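Local coordinates for capsid polyprotein VP90 (Turkey astrovirus 2, PDB 3TS3) that forms, through the projection domain given here, the dimeric spike of the astrovirus capsid, whose polyprotein probably self-assembles into an icosahedral T=3 immature shell, at residues M102-K106 with D162-I166; G140-I144 with A155-T160; L36-A42 with I79-T83; S145-G151 with L185-W190; S56-R60 with Q118-P122. One frame throughout, in Å; residues are numbered along the deposited sequence.

Contact 1: M102-K106 with D162-I166; sequences MKTLK and DEKYI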
# COMPACT_ATOMS: atom_id res chain seq x y z
N MET C 102 -4.19 -6.21 11.55
CA MET C 102 -3.89 -5.56 12.82
C MET C 102 -4.41 -6.45 13.96
O MET C 102 -3.82 -6.52 15.01
CB MET C 102 -4.46 -4.15 12.89
CG MET C 102 -3.74 -3.13 11.98
SD MET C 102 -1.93 -3.00 12.22
CE MET C 102 -1.37 -4.06 10.87
N LYS C 103 -5.53 -7.12 13.73
CA LYS C 103 -6.06 -8.00 14.76
C LYS C 103 -5.13 -9.18 15.08
O LYS C 103 -4.83 -9.44 16.23
CB LYS C 103 -7.42 -8.54 14.33
CG LYS C 103 -8.02 -9.54 15.30
CD LYS C 103 -9.24 -10.22 14.73
CE LYS C 103 -10.40 -9.26 14.61
NZ LYS C 103 -11.63 -10.04 14.30
N THR C 104 -4.67 -9.89 14.06
CA THR C 104 -3.75 -11.00 14.27
C THR C 104 -2.40 -10.52 14.85
O THR C 104 -1.75 -11.22 15.61
CB THR C 104 -3.55 -11.89 13.03
OG1 THR C 104 -2.85 -11.16 12.02
CG2 THR C 104 -4.88 -12.37 12.47
N LEU C 105 -2.01 -9.31 14.48
CA LEU C 105 -0.75 -8.76 14.92
C LEU C 105 -0.73 -8.56 16.44
O LEU C 105 0.33 -8.47 17.04
CB LEU C 105 -0.44 -7.46 14.18
CG LEU C 105 0.98 -6.89 14.34
CD1 LEU C 105 2.06 -7.88 13.93
CD2 LEU C 105 1.08 -5.61 13.55
N LYS C 106 -1.90 -8.54 17.05
CA LYS C 106 -2.00 -8.34 18.49
C LYS C 106 -1.30 -9.49 19.20
O LYS C 106 -0.85 -9.36 20.32
CB LYS C 106 -3.45 -8.23 18.96
CG LYS C 106 -4.13 -6.93 18.59
CD LYS C 106 -5.54 -6.84 19.16
CE LYS C 106 -6.19 -5.53 18.77
NZ LYS C 106 -7.59 -5.40 19.28
N ASP C 162 -6.16 1.83 24.50
CA ASP C 162 -7.34 1.66 23.66
C ASP C 162 -7.15 0.67 22.49
O ASP C 162 -7.96 0.64 21.58
CB ASP C 162 -7.89 3.01 23.17
CG ASP C 162 -6.89 3.78 22.36
OD1 ASP C 162 -5.82 3.22 22.09
OD2 ASP C 162 -7.17 4.93 21.99
N GLU C 163 -6.08 -0.11 22.53
CA GLU C 163 -5.77 -1.15 21.53
C GLU C 163 -5.76 -0.63 20.13
O GLU C 163 -6.23 -1.27 19.20
CB GLU C 163 -6.71 -2.35 21.69
CG GLU C 163 -6.62 -2.98 23.07
CD GLU C 163 -7.34 -4.31 23.17
OE1 GLU C 163 -7.55 -4.97 22.13
OE2 GLU C 163 -7.66 -4.70 24.31
N LYS C 164 -5.15 0.54 19.96
CA LYS C 164 -5.06 1.17 18.65
C LYS C 164 -3.63 1.21 18.13
O LYS C 164 -2.70 1.49 18.86
CB LYS C 164 -5.61 2.60 18.69
CG LYS C 164 -7.12 2.71 18.69
CD LYS C 164 -7.52 4.15 18.42
CE LYS C 164 -9.01 4.34 18.51
NZ LYS C 164 -9.37 5.77 18.30
N TYR C 165 -3.48 0.92 16.84
CA TYR C 165 -2.18 1.03 16.19
C TYR C 165 -2.11 2.44 15.63
O TYR C 165 -2.94 2.84 14.82
CB TYR C 165 -2.06 0.02 15.06
CG TYR C 165 -1.95 -1.42 15.49
CD1 TYR C 165 -3.08 -2.18 15.75
CD2 TYR C 165 -0.72 -2.02 15.62
CE1 TYR C 165 -2.97 -3.49 16.13
CE2 TYR C 165 -0.61 -3.31 16.00
CZ TYR C 165 -1.74 -4.05 16.25
OH TYR C 165 -1.62 -5.34 16.63
N ILE C 166 -1.13 3.20 16.10
CA ILE C 166 -1.02 4.59 15.73
C ILE C 166 0.19 4.82 14.85
O ILE C 166 1.31 4.54 15.25
CB ILE C 166 -0.86 5.45 16.99
CG1 ILE C 166 -2.04 5.23 17.93
CG2 ILE C 166 -0.70 6.91 16.63
CD1 ILE C 166 -3.36 5.65 17.34
O HOH W 1 -8.31 -2.91 18.44
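Lys106 NZ is gripped by two partners: it gives a hydrogen bond to Glu163 OE1 at 2.9 Å, which is also a salt bridge, and another to a water at 2.7 Å from NZ. That water in turn donates to Glu163 O, so the ammonium group is linked to both the carboxylate and the backbone of the same residue. The lysine chain runs straight beyond CG and crosses the glutamate at about a right angle, its NZ meeting OE1 nearly end-on to the C-O bond. Glu163 adopts two conformers, so the direct bridge is doubtful in part and may hold only some of the time. Deeper in, the Tyr165 ring packs against the short helix 102-105. Met102 SD stands 3.7 Å from the centroid of that ring and 12° off its normal, a Met-aromatic contact squarely over one face. Bends at chi2 and chi3 fold the thioether over the ring, while Met102 CB lies 3.6 Å from Tyr165 CE1. The aromatic side chain projects from strand 164-171 of the main antiparallel sheet, just after a G1 beta bulge in which Glu163 and Lys164 both face Arg159, and it joins the start of that strand to the helix that follows strand 98-101. Leu105 CD2 approaches Tyr165 CE2 obliquely at 3.8 Å, and Lys106 CG sits at the ring edge, 3.6 Å from Tyr165 OH. Tyr158 meets the same ring with planes about 50° apart, and Leu88 touches both Met102 and Leu105.

Contact 2: G140-I144 with A155-T160; sequences GDPVI and ALFYRT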
# COMPACT_ATOMS: atom_id res chain seq x y z
N GLY C 140 6.36 2.19 27.90
CA GLY C 140 6.37 0.77 27.63
C GLY C 140 5.48 0.31 26.48
O GLY C 140 5.54 -0.85 26.12
N ASP C 141 4.69 1.21 25.91
CA ASP C 141 3.85 0.83 24.77
C ASP C 141 4.76 0.43 23.62
O ASP C 141 5.81 1.02 23.45
CB ASP C 141 2.97 1.99 24.32
CG ASP C 141 1.70 2.12 25.15
OD1 ASP C 141 1.41 1.22 25.95
OD2 ASP C 141 1.00 3.13 24.98
N PRO C 142 4.35 -0.55 22.83
CA PRO C 142 5.21 -0.96 21.72
C PRO C 142 5.45 0.18 20.74
O PRO C 142 4.53 0.91 20.43
CB PRO C 142 4.39 -2.06 21.05
CG PRO C 142 3.61 -2.68 22.17
CD PRO C 142 3.30 -1.54 23.12
N VAL C 143 6.69 0.32 20.29
CA VAL C 143 7.02 1.27 19.25
C VAL C 143 7.92 0.60 18.20
O VAL C 143 8.78 -0.19 18.54
CB VAL C 143 7.65 2.57 19.80
CG1 VAL C 143 8.94 2.30 20.55
CG2 VAL C 143 7.88 3.56 18.67
N ILE C 144 7.66 0.91 16.94
CA ILE C 144 8.44 0.33 15.86
C ILE C 144 8.97 1.40 14.91
O ILE C 144 8.22 2.23 14.44
CB ILE C 144 7.62 -0.69 15.05
CG1 ILE C 144 7.17 -1.85 15.95
CG2 ILE C 144 8.41 -1.21 13.86
CD1 ILE C 144 6.11 -2.74 15.32
N ALA C 155 7.16 6.37 13.04
CA ALA C 155 6.98 5.39 14.09
C ALA C 155 5.60 4.78 14.06
O ALA C 155 4.63 5.47 13.82
CB ALA C 155 7.23 6.02 15.44
N LEU C 156 5.52 3.48 14.33
CA LEU C 156 4.24 2.81 14.51
C LEU C 156 4.16 2.42 15.98
O LEU C 156 5.03 1.74 16.49
CB LEU C 156 4.14 1.57 13.62
CG LEU C 156 2.91 0.67 13.78
CD1 LEU C 156 1.64 1.39 13.37
CD2 LEU C 156 3.08 -0.60 12.97
N PHE C 157 3.11 2.88 16.64
CA PHE C 157 2.92 2.60 18.05
C PHE C 157 1.71 1.69 18.22
O PHE C 157 0.82 1.67 17.39
CB PHE C 157 2.59 3.87 18.84
CG PHE C 157 3.67 4.91 18.87
CD1 PHE C 157 4.74 4.79 19.75
CD2 PHE C 157 3.59 6.04 18.09
CE1 PHE C 157 5.71 5.76 19.80
CE2 PHE C 157 4.56 7.00 18.14
CZ PHE C 157 5.62 6.86 18.99
N TYR C 158 1.69 0.94 19.31
CA TYR C 158 0.49 0.26 19.73
C TYR C 158 0.11 0.93 21.05
O TYR C 158 0.80 0.76 22.05
CB TYR C 158 0.72 -1.23 19.91
CG TYR C 158 -0.55 -2.01 20.25
CD1 TYR C 158 -1.61 -2.03 19.38
CD2 TYR C 158 -0.65 -2.71 21.42
CE1 TYR C 158 -2.76 -2.73 19.68
CE2 TYR C 158 -1.79 -3.41 21.73
CZ TYR C 158 -2.85 -3.42 20.85
OH TYR C 158 -3.99 -4.12 21.15
N ARG C 159 -0.99 1.67 21.04
CA ARG C 159 -1.45 2.33 22.26
C ARG C 159 -2.32 1.32 22.99
O ARG C 159 -3.49 1.15 22.68
CB ARG C 159 -2.23 3.60 21.94
CG ARG C 159 -2.62 4.42 23.17
CD ARG C 159 -3.66 5.50 22.88
NE ARG C 159 -3.17 6.57 22.02
CZ ARG C 159 -3.79 7.02 20.94
NH1 ARG C 159 -4.94 6.49 20.55
NH2 ARG C 159 -3.24 8.01 20.25
N THR C 160 -1.73 0.67 23.98
CA THR C 160 -2.36 -0.43 24.69
C THR C 160 -3.65 -0.04 25.38
O THR C 160 -4.56 -0.85 25.48
CB THR C 160 -1.39 -1.07 25.70
OG1 THR C 160 -1.03 -0.11 26.69
CG2 THR C 160 -0.14 -1.55 25.01
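A beta hairpin made of strands 142-148 and 153-159 brings these segments together, with Val143 opposite Phe157 and Ile144 opposite Leu156. The latter is a hydrogen-bonded antiparallel pair: Ile144 N gives to Leu156 O at 2.8 Å and Leu156 N returns a bond to Ile144 O at 3.0 Å. Two residues further, Tyr158 N donates to Pro142 O with an N-H...O angle of 161°, so the ladder carries on to the proline although that residue has no N-H to offer. Val143 and Phe157 form the non-hydrogen-bonded pair, and their side chains lie alongside one another, pointing the same way. Val143 CG2, anti to its own nitrogen, presses against the ring at Phe157 CE1, 3.3 Å away, on an oblique line. Within the main antiparallel sheet of the spike domain the hairpin has strand 117-119 on one flank and strand 164-171 on the other, and Ile57 of strand 56-59 packs on the side carrying Val143 and Phe157. Pro142 and Tyr158 also run side by side: Pro142 CB is 3.9 Å from Tyr158 CB, and Pro142 CG faces the edge of the tyrosine ring. Where the strands end, Thr160 OG1 donates to Asp141 OD1 at 2.9 Å, meeting the carboxylate on its syn side but 28° out of plane. The other oxygen, Asp141 OD2, accepts from Ala138 N, so both carboxylate oxygens are held. Thr160 CG2 lies 3.9 Å from Pro142 CD.

Contact 3: L36-A42 with I79-T83; sequences LAAIPAA and ILDVT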
# COMPACT_ATOMS: atom_id res chain seq x y z
N LEU C 36 3.64 -1.99 6.16
CA LEU C 36 2.32 -1.59 6.62
C LEU C 36 1.55 -0.95 5.48
O LEU C 36 1.96 0.06 4.94
CB LEU C 36 2.42 -0.59 7.77
CG LEU C 36 1.11 0.05 8.23
CD1 LEU C 36 0.20 -0.96 8.91
CD2 LEU C 36 1.38 1.24 9.15
N ALA C 37 0.42 -1.56 5.13
CA ALA C 37 -0.48 -1.02 4.12
C ALA C 37 -1.80 -0.74 4.82
O ALA C 37 -2.27 -1.54 5.60
CB ALA C 37 -0.67 -2.01 2.97
N ALA C 38 -2.37 0.43 4.58
CA ALA C 38 -3.60 0.80 5.25
C ALA C 38 -4.33 1.93 4.55
O ALA C 38 -3.73 2.69 3.80
CB ALA C 38 -3.32 1.16 6.70
N ILE C 39 -5.60 2.10 4.90
CA ILE C 39 -6.29 3.37 4.74
C ILE C 39 -6.33 3.83 6.21
O ILE C 39 -7.11 3.31 6.99
CB ILE C 39 -7.74 3.24 4.25
CG1 ILE C 39 -7.80 2.52 2.91
CG2 ILE C 39 -8.38 4.62 4.18
CD1 ILE C 39 -6.86 3.03 1.95
N PRO C 40 -5.50 4.79 6.57
CA PRO C 40 -5.52 5.29 7.95
C PRO C 40 -6.77 6.10 8.22
O PRO C 40 -7.39 6.60 7.30
CB PRO C 40 -4.28 6.20 8.02
CG PRO C 40 -3.48 5.88 6.79
CD PRO C 40 -4.49 5.48 5.76
N ALA C 41 -7.12 6.22 9.49
CA ALA C 41 -8.25 7.05 9.87
C ALA C 41 -7.74 8.23 10.67
O ALA C 41 -6.81 8.10 11.45
CB ALA C 41 -9.26 6.25 10.66
N ALA C 42 -8.35 9.38 10.44
CA ALA C 42 -7.98 10.61 11.10
C ALA C 42 -9.16 11.24 11.81
O ALA C 42 -10.30 11.06 11.41
CB ALA C 42 -7.40 11.61 10.11
N ILE C 79 -0.98 12.10 13.62
CA ILE C 79 -1.24 10.94 14.44
C ILE C 79 -2.45 10.25 13.81
O ILE C 79 -3.58 10.68 13.98
CB ILE C 79 -1.58 11.37 15.88
CG1 ILE C 79 -0.48 12.28 16.43
CG2 ILE C 79 -1.75 10.16 16.77
CD1 ILE C 79 -0.83 12.95 17.73
N LEU C 80 -2.19 9.16 13.09
CA LEU C 80 -3.25 8.46 12.37
C LEU C 80 -3.48 7.05 12.92
O LEU C 80 -2.57 6.42 13.42
CB LEU C 80 -2.94 8.39 10.87
CG LEU C 80 -2.78 9.73 10.15
CD1 LEU C 80 -2.73 9.47 8.65
CD2 LEU C 80 -3.93 10.65 10.48
N ASP C 81 -4.72 6.58 12.81
CA ASP C 81 -5.10 5.27 13.32
C ASP C 81 -5.17 4.29 12.15
O ASP C 81 -5.89 4.51 11.20
CB ASP C 81 -6.48 5.41 13.98
CG ASP C 81 -7.06 4.09 14.45
OD1 ASP C 81 -6.30 3.15 14.67
OD2 ASP C 81 -8.29 4.04 14.61
N VAL C 82 -4.40 3.21 12.22
CA VAL C 82 -4.42 2.20 11.17
C VAL C 82 -5.05 0.89 11.63
O VAL C 82 -4.96 -0.11 10.96
CB VAL C 82 -3.01 1.96 10.57
CG1 VAL C 82 -2.54 3.20 9.83
CG2 VAL C 82 -2.03 1.55 11.66
N THR C 83 -5.72 0.93 12.77
CA THR C 83 -6.27 -0.29 13.34
C THR C 83 -7.33 -1.01 12.51
O THR C 83 -7.28 -2.22 12.38
CB THR C 83 -6.91 0.01 14.72
OG1 THR C 83 -6.01 0.79 15.50
CG2 THR C 83 -7.23 -1.27 15.45
O HOH W 2 -7.47 1.97 9.49
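Val82 and Leu80 pack their methyl groups on Ala38, Pro40 and Ala42, flanking a single antiparallel beta bridge between Ala41 and Asp81. The bridge is hydrogen-bonded both ways: Ala41 N to Asp81 O at 2.7 Å and Asp81 N to Ala41 O at 2.9 Å. It ties the loop after strand 34-37 to the end of strand 76-81 in the main sheet. Leu80 crosses Pro40 at a slant and splits its two methyls between partners, CD1 lying 3.7 Å from Pro40 CB and CD2 3.6 Å from Ala42 CB. Val82 carries CG1 anti to its carbonyl carbon (chi1 -67°), which sets this methyl 3.8 Å from Ala38 CB and beside Pro40 CB as well. Its other methyl, CG2, is a looser 4.2 Å from Leu36 CD2, on strand 34-37. The second subunit meets this loop too: the hydroxyl of its Tyr186 bonds Ala38 N, and Thr205 and Gln207 of that subunit pack on Pro40 and Ala41 respectively. The Asp81 carboxylate instead folds back on its own chain in an Asx turn, where OD1 accepts from Thr83 N at 3.0 Å, the donor standing above the carboxylate plane.

Contact 4: S145-G151 with L185-W190; sequences SMGDTNG and LYFWNW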
# COMPACT_ATOMS: atom_id res chain seq x y z
N SER C 145 10.26 1.36 14.63
CA SER C 145 10.89 2.26 13.68
C SER C 145 10.51 1.86 12.26
O SER C 145 10.69 0.72 11.87
CB SER C 145 12.41 2.17 13.87
OG SER C 145 13.11 2.71 12.77
N MET C 146 9.99 2.80 11.48
CA MET C 146 9.46 2.64 10.17
C MET C 146 10.02 3.72 9.30
O MET C 146 10.44 4.76 9.74
CB MET C 146 7.92 2.71 10.15
CG MET C 146 7.20 1.79 11.13
SD MET C 146 7.26 0.05 10.66
CE MET C 146 6.26 0.01 9.17
N GLY C 147 9.84 3.57 8.02
CA GLY C 147 10.09 4.61 7.05
C GLY C 147 9.18 4.47 5.86
O GLY C 147 8.79 3.37 5.50
N ASP C 148 8.85 5.60 5.25
CA ASP C 148 8.08 5.59 4.02
C ASP C 148 9.00 5.32 2.84
O ASP C 148 10.19 5.14 3.01
CB ASP C 148 7.21 6.84 3.85
CG ASP C 148 8.00 8.08 3.51
OD1 ASP C 148 9.17 7.95 3.15
OD2 ASP C 148 7.42 9.17 3.61
N THR C 149 8.44 5.26 1.65
CA THR C 149 9.19 4.89 0.47
C THR C 149 10.21 5.94 0.03
O THR C 149 11.01 5.68 -0.84
CB THR C 149 8.28 4.46 -0.69
OG1 THR C 149 7.19 5.37 -0.79
CG2 THR C 149 7.73 3.06 -0.40
N ASN C 150 10.15 7.11 0.65
CA ASN C 150 11.13 8.16 0.40
C ASN C 150 12.23 8.18 1.45
O ASN C 150 13.11 9.02 1.41
CB ASN C 150 10.47 9.54 0.38
CG ASN C 150 9.54 9.72 -0.79
OD1 ASN C 150 9.79 9.22 -1.87
ND2 ASN C 150 8.47 10.45 -0.56
N GLY C 151 12.19 7.23 2.38
CA GLY C 151 13.15 7.22 3.47
C GLY C 151 12.90 8.24 4.56
O GLY C 151 13.81 8.66 5.25
N LEU C 185 1.67 6.82 1.57
CA LEU C 185 2.73 5.99 1.04
C LEU C 185 2.81 4.72 1.88
O LEU C 185 2.30 4.68 2.98
CB LEU C 185 4.07 6.71 1.14
CG LEU C 185 4.20 8.05 0.42
CD1 LEU C 185 5.58 8.64 0.67
CD2 LEU C 185 3.94 7.90 -1.05
N TYR C 186 3.44 3.70 1.32
CA TYR C 186 3.69 2.47 2.06
C TYR C 186 4.74 2.78 3.12
O TYR C 186 5.60 3.62 2.91
CB TYR C 186 4.28 1.39 1.15
CG TYR C 186 3.31 0.67 0.23
CD1 TYR C 186 2.43 -0.28 0.70
CD2 TYR C 186 3.33 0.93 -1.13
CE1 TYR C 186 1.58 -0.94 -0.17
CE2 TYR C 186 2.48 0.28 -1.99
CZ TYR C 186 1.62 -0.65 -1.51
OH TYR C 186 0.79 -1.29 -2.40
N PHE C 187 4.67 2.08 4.24
CA PHE C 187 5.66 2.19 5.29
C PHE C 187 6.29 0.83 5.48
O PHE C 187 5.59 -0.17 5.47
CB PHE C 187 5.04 2.70 6.60
CG PHE C 187 4.82 4.19 6.61
CD1 PHE C 187 3.72 4.74 5.99
CD2 PHE C 187 5.72 5.02 7.23
CE1 PHE C 187 3.53 6.09 6.01
CE2 PHE C 187 5.52 6.37 7.23
CZ PHE C 187 4.43 6.91 6.63
N TRP C 188 7.60 0.80 5.65
CA TRP C 188 8.34 -0.43 5.84
C TRP C 188 9.20 -0.34 7.11
O TRP C 188 9.64 0.74 7.48
CB TRP C 188 9.25 -0.68 4.63
CG TRP C 188 8.54 -1.03 3.35
CD1 TRP C 188 7.97 -0.16 2.46
CD2 TRP C 188 8.37 -2.34 2.80
NE1 TRP C 188 7.45 -0.85 1.40
CE2 TRP C 188 7.68 -2.19 1.58
CE3 TRP C 188 8.73 -3.62 3.22
CZ2 TRP C 188 7.34 -3.27 0.79
CZ3 TRP C 188 8.40 -4.68 2.43
CH2 TRP C 188 7.71 -4.50 1.23
N ASN C 189 9.43 -1.46 7.78
CA ASN C 189 10.24 -1.41 8.99
C ASN C 189 11.68 -0.98 8.70
O ASN C 189 12.26 -1.33 7.69
CB ASN C 189 10.17 -2.71 9.79
CG ASN C 189 11.07 -3.79 9.24
OD1 ASN C 189 10.80 -4.35 8.20
ND2 ASN C 189 12.13 -4.10 9.96
N TRP C 190 12.23 -0.18 9.59
CA TRP C 190 13.55 0.40 9.41
C TRP C 190 14.41 -0.03 10.59
O TRP C 190 14.14 0.31 11.73
CB TRP C 190 13.34 1.92 9.38
CG TRP C 190 14.54 2.81 9.28
CD1 TRP C 190 15.76 2.63 9.84
CD2 TRP C 190 14.59 4.08 8.61
NE1 TRP C 190 16.58 3.69 9.54
CE2 TRP C 190 15.88 4.60 8.79
CE3 TRP C 190 13.66 4.82 7.87
CZ2 TRP C 190 16.27 5.82 8.26
CZ3 TRP C 190 14.06 6.03 7.34
CH2 TRP C 190 15.35 6.52 7.54
O HOH W 3 4.70 4.17 -1.34
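Trp190 reaches from Ser145 past Gly147 to Gly151. At its base, Trp190 N donates to Ser145 O and Ser145 OG returns a bond to Trp190 O at 2.8 Å. Trp190 CB touches Ser145 OG at 3.5 Å, with CG and CD1 a little farther from the same oxygen. With CG anti to the backbone nitrogen (chi1 177°), the indole brings its edge to Gly147: CE3 is 3.7 Å from Gly147 CA, which lies in the ring plane. Farther out, CZ3 meets Gly151 O edge-on at 3.4 Å, at the close of the type I turn 148-151. NE1 is bonded to Asp194 O, while Arg153 makes a cation-pi contact with the indole. Along the ladder, Trp188 N gives to Gly147 O at 2.8 Å and Gly147 N to Trp188 O. Asp148 CB sits over one face of the Phe187 ring, 4.0 Å from its centroid. Strand 187-189 thus lies antiparallel between strands 142-148 and 34-37, with Phe199 of helix 196-202 stacked on Trp190 and Tyr186 stacked on Tyr186 of the second subunit.

Contact 5: S56-R60 with Q118-P122; sequences SIGYR and QKYYP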
# COMPACT_ATOMS: atom_id res chain seq x y z
N SER C 56 12.56 13.46 17.96
CA SER C 56 13.01 12.10 18.16
C SER C 56 11.91 11.24 18.75
O SER C 56 10.96 11.76 19.33
CB SER C 56 14.21 12.05 19.10
OG SER C 56 13.81 12.22 20.45
N ILE C 57 12.06 9.93 18.62
CA ILE C 57 11.19 8.99 19.30
C ILE C 57 12.08 8.22 20.27
O ILE C 57 13.07 7.63 19.88
CB ILE C 57 10.56 8.01 18.30
CG1 ILE C 57 9.62 8.73 17.33
CG2 ILE C 57 9.81 6.91 19.05
CD1 ILE C 57 8.49 9.48 18.00
N GLY C 58 11.72 8.24 21.55
CA GLY C 58 12.50 7.57 22.56
C GLY C 58 12.03 6.17 22.91
O GLY C 58 10.85 5.88 22.90
N TYR C 59 12.98 5.31 23.25
CA TYR C 59 12.66 3.95 23.66
C TYR C 59 13.63 3.42 24.70
O TYR C 59 14.69 3.99 24.91
CB TYR C 59 12.54 3.01 22.46
CG TYR C 59 13.79 2.82 21.63
CD1 TYR C 59 14.61 1.73 21.83
CD2 TYR C 59 14.13 3.71 20.62
CE1 TYR C 59 15.74 1.53 21.06
CE2 TYR C 59 15.25 3.52 19.85
CZ TYR C 59 16.06 2.43 20.08
OH TYR C 59 17.18 2.23 19.31
N ARG C 60 13.25 2.34 25.37
CA ARG C 60 14.06 1.76 26.43
C ARG C 60 15.06 0.73 25.91
O ARG C 60 14.76 -0.07 25.05
CB ARG C 60 13.17 1.13 27.51
CG ARG C 60 13.93 0.38 28.58
CD ARG C 60 12.98 -0.31 29.56
NE ARG C 60 11.98 0.62 30.08
CZ ARG C 60 12.04 1.20 31.27
NH1 ARG C 60 13.04 0.95 32.09
NH2 ARG C 60 11.08 2.04 31.64
N GLN C 118 10.22 -2.09 20.30
CA GLN C 118 10.85 -1.45 21.45
C GLN C 118 9.78 -0.93 22.40
O GLN C 118 8.61 -0.92 22.07
CB GLN C 118 11.79 -0.33 21.02
CG GLN C 118 12.84 -0.74 20.00
CD GLN C 118 13.93 -1.64 20.58
OE1 GLN C 118 14.06 -1.78 21.78
NE2 GLN C 118 14.71 -2.23 19.70
N LYS C 119 10.20 -0.51 23.59
CA LYS C 119 9.28 -0.01 24.59
C LYS C 119 9.37 1.49 24.59
O LYS C 119 10.43 2.05 24.79
CB LYS C 119 9.65 -0.55 25.97
CG LYS C 119 9.45 -2.04 26.12
CD LYS C 119 9.90 -2.54 27.48
CE LYS C 119 9.57 -4.01 27.67
NZ LYS C 119 9.69 -4.43 29.08
N TYR C 120 8.24 2.14 24.38
CA TYR C 120 8.23 3.59 24.29
C TYR C 120 8.75 4.23 25.58
O TYR C 120 8.41 3.80 26.67
CB TYR C 120 6.82 4.08 23.97
CG TYR C 120 6.67 5.57 24.07
CD1 TYR C 120 7.33 6.42 23.20
CD2 TYR C 120 5.88 6.14 25.05
CE1 TYR C 120 7.20 7.77 23.29
CE2 TYR C 120 5.74 7.50 25.15
CZ TYR C 120 6.40 8.31 24.27
OH TYR C 120 6.27 9.67 24.36
N TYR C 121 9.60 5.24 25.44
CA TYR C 121 10.14 5.95 26.58
C TYR C 121 9.96 7.46 26.38
O TYR C 121 10.60 8.06 25.55
CB TYR C 121 11.63 5.61 26.70
CG TYR C 121 12.29 6.06 27.99
CD1 TYR C 121 11.95 5.49 29.20
CD2 TYR C 121 13.27 7.03 27.97
CE1 TYR C 121 12.57 5.89 30.37
CE2 TYR C 121 13.89 7.44 29.13
CZ TYR C 121 13.54 6.87 30.32
OH TYR C 121 14.17 7.29 31.47
N PRO C 122 9.11 8.07 27.20
CA PRO C 122 8.82 9.50 27.07
C PRO C 122 10.05 10.39 27.27
O PRO C 122 10.16 11.40 26.61
CB PRO C 122 7.81 9.75 28.19
CG PRO C 122 7.20 8.45 28.45
CD PRO C 122 8.20 7.41 28.15
O HOH W 4 10.05 2.19 28.50
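Arg60, Tyr121 and Tyr59 bury the most surface here, where the end of strand 56-59 bridges to the residues just after strand 117-119 through a single backbone pairing of Tyr59 with Tyr120. Strand 56-59 belongs to a small two-stranded sheet with 67-70, so the bridge fastens that sheet to the edge of the main one. Two backbone bonds enclose Tyr59: Tyr121 N gives to Gly58 O at 2.9 Å, and Arg60 N to Lys119 O, also 2.9 Å. The touching parts, 58-60 and 118-121, run 112° apart in direction, and the first of these bonds comes from well above the carbonyl plane of Gly58. Tyr59 has its CG wedged between backbone nitrogen and carbonyl carbon (chi1 62°), which carries the ring across Gln118 at a slant. There CD1 of the tyrosine is 3.5 Å from Gln118 CG, the ring and amide planes lying 40° apart. Tyr59 also meets Tyr192 and Val143. Tyr121 contributes its CB, 3.6 Å from Tyr59 C, and its ring is approached obliquely by the Arg60 guanidinium. The Arg60 chain bends at chi3, and its NH2 pairs with Glu139 in a salt bridge. Gly58 CA makes a CA-H...O contact with Tyr121 O. Lys119 N, buried by the contact, has no partner anywhere in the model. A water accepts from Arg60 NE at 2.9 Å and passes a bond on to Tyr120 O.

How the contacts relate
Contacts 2, 3 and 4 are largely buried, contact 1 is buried too, with a salt bridge at its rim, and contact 5 is only partly buried. Contacts 2 and 4 share strand 142-148, which pairs with 153-159 in one and with 187-189 in the other; Leu156 CB and Met146 CG touch between them. Contact 1 joins contact 2 through Lys164 O and Arg159 N, and contact 3 through Tyr165 and Val82. Contact 5 attaches to contact 2 by backbone bonds of Tyr120. Chemistry follows place: methyls dominate contact 3, aromatic rings contact 4, and charged or water-linked groups the margins of contacts 1 and 5. Contacts 3 and 4 both reach the second subunit.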